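Local coordinates for oxidoreductase, Gfo/Idh/MocA family (Vibrio cholerae, PDB 1XEA), which probably acts as a nucleotide-dependent oxidoreductase of the Gfo/Idh/MocA family, with a Rossmann-type domain expected to bind NAD(P) and a substrate that remains undefined, at residues C181-D185 with L186-Y190; A228-N232 with V233-F237; D258-P261 with M262-K266; K283-T286 with H287-E290. One frame throughout, in Å; residues are numbered along the deposited sequence.

Contact 1. Residues C181-D185 with L186-Y190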
loop_
_atom_site.group_PDB
_atom_site.type_symbol
_atom_site.label_atom_id
_atom_site.label_comp_id
_atom_site.label_asym_id
_atom_site.label_seq_id
_atom_site.Cartn_x
_atom_site.Cartn_y
_atom_site.Cartn_z
ATOM N N CYS A 181 3.422 36.249 7.737
ATOM C CA CYS A 181 2.353 37.186 7.430
ATOM C C CYS A 181 2.583 37.992 6.167
ATOM O O CYS A 181 1.976 39.043 5.991
ATOM C CB CYS A 181 2.181 38.135 8.603
ATOM S SG CYS A 181 3.721 38.924 9.033
ATOM N N ASN A 182 3.455 37.499 5.295
ATOM C CA ASN A 182 3.760 38.177 4.040
ATOM C C ASN A 182 4.414 37.231 3.033
ATOM O O ASN A 182 4.283 36.007 3.124
ATOM C CB ASN A 182 4.689 39.368 4.292
ATOM C CG ASN A 182 5.989 38.968 4.976
ATOM O OD1 ASN A 182 6.946 39.737 4.996
ATOM N ND2 ASN A 182 6.024 37.765 5.546
ATOM N N LEU A 183 5.129 37.812 2.076
ATOM C CA LEU A 183 5.804 37.033 1.051
ATOM C C LEU A 183 7.315 37.075 1.213
ATOM O O LEU A 183 8.059 36.708 0.303
ATOM C CB LEU A 183 5.425 37.542 -0.335
ATOM C CG LEU A 183 3.940 37.524 -0.684
ATOM C CD1 LEU A 183 3.802 37.956 -2.127
ATOM C CD2 LEU A 183 3.340 36.135 -0.493
ATOM N N ASP A 184 7.767 37.522 2.379
ATOM C CA ASP A 184 9.193 37.602 2.652
ATOM C C ASP A 184 9.872 36.252 2.540
ATOM O O ASP A 184 9.444 35.276 3.154
ATOM C CB ASP A 184 9.433 38.166 4.048
ATOM C CG ASP A 184 9.719 39.646 4.030
ATOM O OD1 ASP A 184 8.951 40.386 3.369
ATOM O OD2 ASP A 184 10.708 40.062 4.680
ATOM N N ASP A 185 10.943 36.209 1.757
ATOM C CA ASP A 185 11.715 34.987 1.565
ATOM C C ASP A 185 10.795 33.809 1.294
ATOM O O ASP A 185 11.072 32.681 1.708
ATOM C CB ASP A 185 12.558 34.694 2.811
ATOM C CG ASP A 185 13.372 35.898 3.265
ATOM O OD1 ASP A 185 14.102 36.482 2.428
ATOM O OD2 ASP A 185 13.285 36.256 4.464
ATOM N N LEU A 186 9.702 34.079 0.590
ATOM C CA LEU A 186 8.728 33.048 0.273
ATOM C C LEU A 186 8.651 32.849 -1.224
ATOM O O LEU A 186 8.726 33.809 -1.983
ATOM C CB LEU A 186 7.362 33.449 0.835
ATOM C CG LEU A 186 6.183 32.487 0.678
ATOM C CD1 LEU A 186 5.202 32.725 1.812
ATOM C CD2 LEU A 186 5.523 32.675 -0.678
ATOM N N HIS A 187 8.511 31.598 -1.643
ATOM C CA HIS A 187 8.428 31.267 -3.059
ATOM C C HIS A 187 7.013 30.860 -3.439
ATOM O O HIS A 187 6.537 29.787 -3.074
ATOM C CB HIS A 187 9.394 30.140 -3.391
ATOM C CG HIS A 187 9.624 29.954 -4.856
ATOM N ND1 HIS A 187 9.318 28.782 -5.517
ATOM C CD2 HIS A 187 10.157 30.783 -5.787
ATOM C CE1 HIS A 187 9.656 28.897 -6.788
ATOM N NE2 HIS A 187 10.167 30.101 -6.979
ATOM N N LEU A 188 6.351 31.729 -4.187
ATOM C CA LEU A 188 4.985 31.495 -4.609
ATOM C C LEU A 188 4.970 30.992 -6.048
ATOM O O LEU A 188 5.664 31.529 -6.910
ATOM C CB LEU A 188 4.221 32.803 -4.486
ATOM C CG LEU A 188 2.707 32.764 -4.415
ATOM C CD1 LEU A 188 2.207 34.185 -4.196
ATOM C CD2 LEU A 188 2.117 32.195 -5.685
ATOM N N THR A 189 4.182 29.957 -6.306
ATOM C CA THR A 189 4.086 29.388 -7.645
ATOM C C THR A 189 2.636 29.029 -7.900
ATOM O O THR A 189 1.937 28.616 -6.984
ATOM C CB THR A 189 4.925 28.109 -7.756
ATOM O OG1 THR A 189 6.311 28.440 -7.651
ATOM C CG2 THR A 189 4.679 27.419 -9.078
ATOM N N TYR A 190 2.174 29.176 -9.132
ATOM C CA TYR A 190 0.794 28.820 -9.417
ATOM C C TYR A 190 0.580 28.610 -10.901
ATOM O O TYR A 190 1.498 28.787 -11.699
ATOM C CB TYR A 190 -0.160 29.894 -8.878
ATOM C CG TYR A 190 0.039 31.257 -9.483
ATOM C CD1 TYR A 190 -0.491 31.562 -10.734
ATOM C CD2 TYR A 190 0.798 32.230 -8.830
ATOM C CE1 TYR A 190 -0.272 32.794 -11.326
ATOM C CE2 TYR A 190 1.027 33.475 -9.413
ATOM C CZ TYR A 190 0.489 33.748 -10.664
ATOM O OH TYR A 190 0.716 34.965 -11.268
#

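Contact 2. Residues A228-N232 with V233-F237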
loop_
_atom_site.group_PDB
_atom_site.type_symbol
_atom_site.label_atom_id
_atom_site.label_comp_id
_atom_site.label_asym_id
_atom_site.label_seq_id
_atom_site.Cartn_x
_atom_site.Cartn_y
_atom_site.Cartn_z
ATOM N N ALA A 228 6.130 15.037 6.890
ATOM C CA ALA A 228 6.929 15.762 7.866
ATOM C C ALA A 228 8.299 15.125 7.986
ATOM O O ALA A 228 8.428 13.909 7.928
ATOM C CB ALA A 228 6.226 15.742 9.213
ATOM N N SER A 229 9.337 15.925 8.149
ATOM C CA SER A 229 10.635 15.306 8.299
ATOM C C SER A 229 11.468 15.962 9.383
ATOM O O SER A 229 11.395 17.169 9.612
ATOM C CB SER A 229 11.392 15.315 6.975
ATOM O OG SER A 229 12.031 16.554 6.767
ATOM N N TYR A 230 12.250 15.133 10.058
ATOM C CA TYR A 230 13.135 15.568 11.119
ATOM C C TYR A 230 14.484 15.007 10.730
ATOM O O TYR A 230 14.692 14.635 9.575
ATOM C CB TYR A 230 12.700 14.964 12.448
ATOM C CG TYR A 230 11.304 15.346 12.871
ATOM C CD1 TYR A 230 10.186 14.719 12.321
ATOM C CD2 TYR A 230 11.101 16.336 13.830
ATOM C CE1 TYR A 230 8.903 15.070 12.724
ATOM C CE2 TYR A 230 9.821 16.693 14.235
ATOM C CZ TYR A 230 8.731 16.058 13.683
ATOM O OH TYR A 230 7.471 16.404 14.101
ATOM N N ASP A 231 15.412 14.934 11.671
ATOM C CA ASP A 231 16.697 14.362 11.317
ATOM C C ASP A 231 16.579 12.851 11.395
ATOM O O ASP A 231 16.270 12.301 12.444
ATOM C CB ASP A 231 17.811 14.878 12.234
ATOM C CG ASP A 231 18.132 16.351 11.988
ATOM O OD1 ASP A 231 18.362 16.736 10.806
ATOM O OD2 ASP A 231 18.153 17.123 12.981
ATOM N N ASN A 232 16.800 12.193 10.261
ATOM C CA ASN A 232 16.734 10.735 10.147
ATOM C C ASN A 232 15.395 10.147 10.510
ATOM O O ASN A 232 15.286 8.955 10.801
ATOM C CB ASN A 232 17.820 10.076 10.985
ATOM C CG ASN A 232 19.204 10.378 10.453
ATOM O OD1 ASN A 232 19.445 10.323 9.241
ATOM N ND2 ASN A 232 20.122 10.695 11.350
ATOM N N VAL A 233 14.371 10.986 10.481
ATOM C CA VAL A 233 13.036 10.522 10.782
ATOM C C VAL A 233 12.067 11.244 9.877
ATOM O O VAL A 233 12.229 12.433 9.615
ATOM C CB VAL A 233 12.674 10.774 12.253
ATOM C CG1 VAL A 233 11.327 10.126 12.553
ATOM C CG2 VAL A 233 13.754 10.186 13.175
ATOM N N ALA A 234 11.072 10.522 9.381
ATOM C CA ALA A 234 10.087 11.120 8.500
ATOM C C ALA A 234 8.739 10.431 8.681
ATOM O O ALA A 234 8.665 9.346 9.259
ATOM C CB ALA A 234 10.554 11.016 7.052
ATOM N N TYR A 235 7.677 11.094 8.218
ATOM C CA TYR A 235 6.300 10.581 8.273
ATOM C C TYR A 235 5.569 11.022 7.017
ATOM O O TYR A 235 5.829 12.097 6.484
ATOM C CB TYR A 235 5.510 11.164 9.443
ATOM C CG TYR A 235 5.967 10.775 10.817
ATOM C CD1 TYR A 235 7.058 11.401 11.412
ATOM C CD2 TYR A 235 5.293 9.786 11.540
ATOM C CE1 TYR A 235 7.469 11.057 12.696
ATOM C CE2 TYR A 235 5.694 9.429 12.823
ATOM C CZ TYR A 235 6.784 10.069 13.395
ATOM O OH TYR A 235 7.197 9.713 14.656
ATOM N N LEU A 236 4.630 10.209 6.560
ATOM C CA LEU A 236 3.853 10.558 5.380
ATOM C C LEU A 236 2.452 10.025 5.576
ATOM O O LEU A 236 2.225 8.821 5.495
ATOM C CB LEU A 236 4.449 9.935 4.121
ATOM C CG LEU A 236 4.050 10.519 2.754
ATOM C CD1 LEU A 236 4.380 9.477 1.700
ATOM C CD2 LEU A 236 2.588 10.872 2.691
ATOM N N PHE A 237 1.510 10.921 5.837
ATOM C CA PHE A 237 0.129 10.513 6.037
ATOM C C PHE A 237 -0.677 10.702 4.758
ATOM O O PHE A 237 -0.716 11.802 4.206
ATOM C CB PHE A 237 -0.505 11.321 7.162
ATOM C CG PHE A 237 0.190 11.174 8.477
ATOM C CD1 PHE A 237 1.136 12.103 8.887
ATOM C CD2 PHE A 237 -0.128 10.123 9.327
ATOM C CE1 PHE A 237 1.750 11.997 10.142
ATOM C CE2 PHE A 237 0.477 10.001 10.586
ATOM C CZ PHE A 237 1.416 10.939 10.992
#

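Contact 3. Residues D258-P261 with M262-K266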
loop_
_atom_site.group_PDB
_atom_site.type_symbol
_atom_site.label_atom_id
_atom_site.label_comp_id
_atom_site.label_asym_id
_atom_site.label_seq_id
_atom_site.Cartn_x
_atom_site.Cartn_y
_atom_site.Cartn_z
ATOM N N ASP A 258 -8.957 2.181 16.332
ATOM C CA ASP A 258 -10.207 1.766 15.723
ATOM C C ASP A 258 -11.397 2.295 16.522
ATOM O O ASP A 258 -11.281 2.603 17.708
ATOM C CB ASP A 258 -10.255 0.237 15.632
ATOM C CG ASP A 258 -11.402 -0.266 14.767
ATOM O OD1 ASP A 258 -11.870 0.485 13.898
ATOM O OD2 ASP A 258 -11.828 -1.421 14.941
ATOM N N TRP A 259 -12.543 2.386 15.851
ATOM C CA TRP A 259 -13.798 2.882 16.424
ATOM C C TRP A 259 -13.740 4.351 16.790
ATOM O O TRP A 259 -14.490 4.825 17.642
ATOM C CB TRP A 259 -14.231 2.073 17.644
ATOM C CG TRP A 259 -14.843 0.772 17.279
ATOM C CD1 TRP A 259 -14.187 -0.377 16.974
ATOM C CD2 TRP A 259 -16.241 0.492 17.129
ATOM N NE1 TRP A 259 -15.081 -1.359 16.641
ATOM C CE2 TRP A 259 -16.347 -0.856 16.725
ATOM C CE3 TRP A 259 -17.406 1.246 17.295
ATOM C CZ2 TRP A 259 -17.584 -1.470 16.480
ATOM C CZ3 TRP A 259 -18.639 0.631 17.049
ATOM C CH2 TRP A 259 -18.711 -0.717 16.645
ATOM N N THR A 260 -12.853 5.074 16.127
ATOM C CA THR A 260 -12.730 6.497 16.353
ATOM C C THR A 260 -13.743 7.138 15.421
ATOM O O THR A 260 -13.738 6.862 14.231
ATOM C CB THR A 260 -11.335 6.972 15.970
ATOM O OG1 THR A 260 -10.370 6.254 16.745
ATOM C CG2 THR A 260 -11.185 8.464 16.208
ATOM N N PRO A 261 -14.636 7.988 15.942
ATOM C CA PRO A 261 -15.608 8.603 15.032
ATOM C C PRO A 261 -14.954 9.412 13.911
ATOM O O PRO A 261 -13.911 10.022 14.109
ATOM C CB PRO A 261 -16.491 9.442 15.968
ATOM C CG PRO A 261 -15.637 9.653 17.173
ATOM C CD PRO A 261 -14.917 8.354 17.337
HETATM N N MSE A 262 -15.572 9.378 12.733
HETATM C CA MSE A 262 -15.075 10.068 11.548
HETATM C C MSE A 262 -14.814 11.542 11.789
HETATM O O MSE A 262 -13.736 12.047 11.467
HETATM C CB MSE A 262 -16.073 9.883 10.399
HETATM C CG MSE A 262 -15.718 10.546 9.078
HETATM SE SE MSE A 262 -16.299 12.375 8.947
HETATM C CE MSE A 262 -18.206 12.074 8.979
ATOM N N LEU A 263 -15.786 12.249 12.349
ATOM C CA LEU A 263 -15.574 13.669 12.592
ATOM C C LEU A 263 -14.370 13.884 13.513
ATOM O O LEU A 263 -13.577 14.809 13.300
ATOM C CB LEU A 263 -16.838 14.318 13.180
ATOM C CG LEU A 263 -17.994 14.584 12.186
ATOM C CD1 LEU A 263 -19.145 15.284 12.914
ATOM C CD2 LEU A 263 -17.505 15.454 11.013
ATOM N N ALA A 264 -14.219 13.016 14.516
ATOM C CA ALA A 264 -13.109 13.109 15.471
ATOM C C ALA A 264 -11.770 12.965 14.782
ATOM O O ALA A 264 -10.803 13.677 15.101
ATOM C CB ALA A 264 -13.239 12.041 16.538
ATOM N N SER A 265 -11.708 12.028 13.845
ATOM C CA SER A 265 -10.464 11.815 13.122
ATOM C C SER A 265 -10.129 13.088 12.336
ATOM O O SER A 265 -8.955 13.404 12.129
ATOM C CB SER A 265 -10.584 10.634 12.171
ATOM O OG SER A 265 -11.133 11.045 10.950
ATOM N N LYS A 266 -11.159 13.821 11.908
ATOM C CA LYS A 266 -10.935 15.059 11.179
ATOM C C LYS A 266 -10.690 16.219 12.132
ATOM O O LYS A 266 -10.796 17.390 11.756
ATOM C CB LYS A 266 -12.110 15.382 10.273
ATOM C CG LYS A 266 -12.339 14.374 9.174
ATOM C CD LYS A 266 -13.118 15.002 8.012
ATOM C CE LYS A 266 -13.604 13.932 7.065
ATOM N NZ LYS A 266 -12.510 13.057 6.610
#

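Contact 4. Residues K283-T286 with H287-E290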
loop_
_atom_site.group_PDB
_atom_site.type_symbol
_atom_site.label_atom_id
_atom_site.label_comp_id
_atom_site.label_asym_id
_atom_site.label_seq_id
_atom_site.Cartn_x
_atom_site.Cartn_y
_atom_site.Cartn_z
ATOM N N LYS A 283 -10.614 33.502 27.584
ATOM C CA LYS A 283 -9.247 33.838 27.195
ATOM C C LYS A 283 -8.764 32.954 26.051
ATOM O O LYS A 283 -9.127 31.784 25.970
ATOM C CB LYS A 283 -8.304 33.668 28.393
ATOM C CG LYS A 283 -8.726 34.426 29.660
ATOM C CD LYS A 283 -7.892 34.020 30.888
ATOM C CE LYS A 283 -6.390 34.273 30.678
ATOM N NZ LYS A 283 -5.549 33.807 31.833
ATOM N N LEU A 284 -7.944 33.517 25.172
ATOM C CA LEU A 284 -7.401 32.770 24.047
ATOM C C LEU A 284 -5.918 33.093 23.913
ATOM O O LEU A 284 -5.549 34.196 23.544
ATOM C CB LEU A 284 -8.122 33.149 22.761
ATOM C CG LEU A 284 -7.569 32.470 21.504
ATOM C CD1 LEU A 284 -7.768 30.970 21.605
ATOM C CD2 LEU A 284 -8.269 33.015 20.277
ATOM N N PRO A 285 -5.042 32.117 24.180
ATOM C CA PRO A 285 -3.601 32.361 24.084
ATOM C C PRO A 285 -3.168 33.229 22.911
ATOM O O PRO A 285 -3.702 33.129 21.807
ATOM C CB PRO A 285 -3.011 30.952 24.054
ATOM C CG PRO A 285 -4.114 30.116 23.519
ATOM C CD PRO A 285 -5.318 30.673 24.216
ATOM N N THR A 286 -2.198 34.094 23.184
ATOM C CA THR A 286 -1.662 35.033 22.212
ATOM C C THR A 286 -1.097 34.416 20.951
ATOM O O THR A 286 -1.400 34.870 19.851
ATOM C CB THR A 286 -0.543 35.871 22.827
ATOM O OG1 THR A 286 -1.035 36.538 23.990
ATOM C CG2 THR A 286 -0.039 36.891 21.827
ATOM N N HIS A 287 -0.259 33.396 21.110
ATOM C CA HIS A 287 0.371 32.776 19.959
ATOM C C HIS A 287 -0.648 32.266 18.977
ATOM O O HIS A 287 -0.350 32.105 17.799
ATOM C CB HIS A 287 1.303 31.642 20.391
ATOM C CG HIS A 287 0.602 30.451 20.969
ATOM N ND1 HIS A 287 -0.034 30.472 22.193
ATOM C CD2 HIS A 287 0.485 29.184 20.508
ATOM C CE1 HIS A 287 -0.508 29.268 22.462
ATOM N NE2 HIS A 287 -0.207 28.469 21.455
ATOM N N ILE A 288 -1.854 32.017 19.461
ATOM C CA ILE A 288 -2.901 31.536 18.584
ATOM C C ILE A 288 -3.450 32.669 17.724
ATOM O O ILE A 288 -3.466 32.578 16.493
ATOM C CB ILE A 288 -4.012 30.888 19.390
ATOM C CG1 ILE A 288 -3.521 29.528 19.887
ATOM C CG2 ILE A 288 -5.266 30.753 18.548
ATOM C CD1 ILE A 288 -4.581 28.705 20.544
ATOM N N ILE A 289 -3.893 33.739 18.373
ATOM C CA ILE A 289 -4.412 34.894 17.658
ATOM C C ILE A 289 -3.429 35.320 16.564
ATOM O O ILE A 289 -3.823 35.500 15.411
ATOM C CB ILE A 289 -4.618 36.077 18.607
ATOM C CG1 ILE A 289 -5.459 35.644 19.800
ATOM C CG2 ILE A 289 -5.278 37.214 17.874
ATOM C CD1 ILE A 289 -5.373 36.588 20.945
ATOM N N GLU A 290 -2.155 35.478 16.929
ATOM C CA GLU A 290 -1.121 35.890 15.978
ATOM C C GLU A 290 -1.049 34.970 14.770
ATOM O O GLU A 290 -0.843 35.434 13.650
ATOM C CB GLU A 290 0.263 35.942 16.643
ATOM C CG GLU A 290 0.500 37.139 17.570
ATOM C CD GLU A 290 1.987 37.372 17.878
ATOM O OE1 GLU A 290 2.652 36.459 18.442
ATOM O OE2 GLU A 290 2.495 38.482 17.555
#

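Contact 1. Residues C181-D185 with L186-Y190
Leu183 and Leu186 meet across a tight turn, both through a side-chain branch and through the backbone. Their CD2 methyls are 4.1 Å apart, the two chains crossing at a slant. Leu186 keeps CG anti to its own backbone N (chi1 -177°); from there CD2 faces Leu183, and CD1 comes to 3.7 Å from the carbonyl O of Asn182. The CD2 of Leu183 also reaches the strand at Leu188, lying 4.3 Å from CD1 of that residue. Beside this small apolar patch the N-H of Leu186 bonds the carbonyl O of Leu183, Leu186 N to Leu183 O being 3.1 Å. That bond is bent, 143° at the hydrogen, and the donor stands well above the carbonyl plane. Asp185 directs its CB bond away from the strand, yet CB still lies close to Leu186 N. Helix 286-311 packs on the patch through Gln305, and Leu186 also rests on Val202 and Trp204 of strand 196-206. With Asp184 extended and Asp185 in the left-handed region, residues 183-186 form a turn close to type II, leading the chain into strand 186-193, the outermost strand of this chain's mixed sheet, where His187 stacks on His187 of the second subunit.

Contact 2. Residues A228-N232 with V233-F237
The ring of Tyr230 has the carbonyl O of Val233 at its edge, near the ring plane, and its CE1 is 4.3 Å from CE1 of Tyr235, the approach oblique. In Tyr230, CG anti to the carbonyl carbon (chi1 -60°) lays the ring back along its strand, toward the Tyr235 ring; its CB is 4.2 Å from CB of Val233. Ala228, Tyr230, Val233 and Tyr235 share this face of the sheet, and Leu133 packs on both tyrosines. Ser229 and Ala234 turn to the other face as a non-hydrogen-bonded pair, toward Asn216 and Phe219 of the second subunit. The strands run antiparallel. Ala228 and Tyr235 form a hydrogen-bonded pair: Ala228 N gives to Tyr235 O at 3.0 Å, and Tyr235 N gives to Ala228 O at 2.9 Å, the latter in the carbonyl plane. Nearer the bend, Tyr230 N bonds Val233 O at 2.7 Å, nearly straight at 173°. Asp231 and Asn232 occupy the middle of a turn close to type II that closes the hairpin, Asp231 also salt-bridging Arg145. The chemistry is thus divided: backbone bonds fix the hairpin, while the Tyr230 hydroxyl hydrogen-bonds Glu135, giving the apolar face a polar end, and the side chain lies about 5 Å from a bound nickel ion.

Contact 3. Residues D258-P261 with M262-K266
Ala264 points its CB back at the incoming loop, where it meets the ring of Pro261 and the methyl of Thr260. CG of the proline ring lies 3.4 Å from that CB, and CG2 of Thr260 approaches it at 4.1 Å. The threonine methyl is put there because CG2 stands anti to the backbone N; this leaves OG1 beside the N, where it hydrogen-bonds the carbonyl O of Lys257. Pro261 occupies the N-cap position of the short helix 262-265, a single turn that starts the C-terminal helical part of the chain. Pro261 O accepts from Ser265 N at 3.0 Å, the donor lying nearly along the C=O axis, as in the first bond of an alpha-helix. Ser265 then folds its hydroxyl over its own helix: with chi1 at 86°, OG donates to the carbonyl O of Met262 at 2.8 Å, in the carbonyl plane and on a lone pair. The same oxygen takes Lys266 N at 3.2 Å, so two donors grip it where the turn ends. The selenomethionine Met262 has its CB bond directed away from the loop, its chain bends at the second and third torsions, and it packs on Met262 of the third subunit, while Leu263 leans on Ala17 and Val21 of helix 12-22. Lys266 also reaches the third subunit, in a salt bridge to Asp258 of that subunit.

Contact 4. Residues K283-T286 with H287-E290
Leu284 keeps CG anti to its backbone N (chi1 177°), which places its methyls against Ile288 and Ile289. CD1 of Leu284 lies 4.0 Å from CG2 of Ile288, the two chains crossing at about a right angle, and its CD2 lies 3.9 Å from CG1 of Ile289. Pro285 meets Ile288 at another branch: its ring CG touches CD1 of that residue. His287 places CG between its backbone N and carbonyl carbon (chi1 68°), which folds the imidazole back toward the proline; its CE1 is 3.4 Å from CB of Pro285, at an oblique approach. CG1 of Ile288 sits over one face of the imidazole, offset toward the rim. Pro285 is the N-cap residue of helix 286-311, and its carbonyl O begins the helix. Ile288 N reaches Pro285 O at 3.2 Å from well above the carbonyl plane, while Ile289 N makes a weak bond to the same oxygen at 3.5 Å. Regular helix geometry is in place one residue later, where Glu290 N bonds Thr286 O at 3.1 Å, almost straight at 177°. Leu284 also rests on Pro116, and Ile288 on Gln139. The chemistry implies an entry secured twice: apolar branches fix how the loop lies on the first turn, and the carbonyls of Pro285 and Thr286 take the N-H groups of Ile288, Ile289 (weakly) and Glu290.

Overall arrangement
All four contacts are local, and most lie at the surface; contact 2 is the partly buried one. Contacts 1 and 2 belong to the same mixed sheet, their centres 24 Å apart, and both touch the second subunit. Contact 1 sits at the outermost strand of that sheet within the chain and relies on leucines, whereas contact 2 is a hairpin held by backbone bonds, close to nickel. Contacts 3 and 4 begin helices after a proline cap. Contact 3 faces the third subunit with charges and an indole, while contact 4 meets no other chain of the assembly and uses aliphatic side chains. Helix 286-311, begun by contact 4, also packs on contact 1, and contacts 1 and 3 lie on opposite sides of the chain's centre.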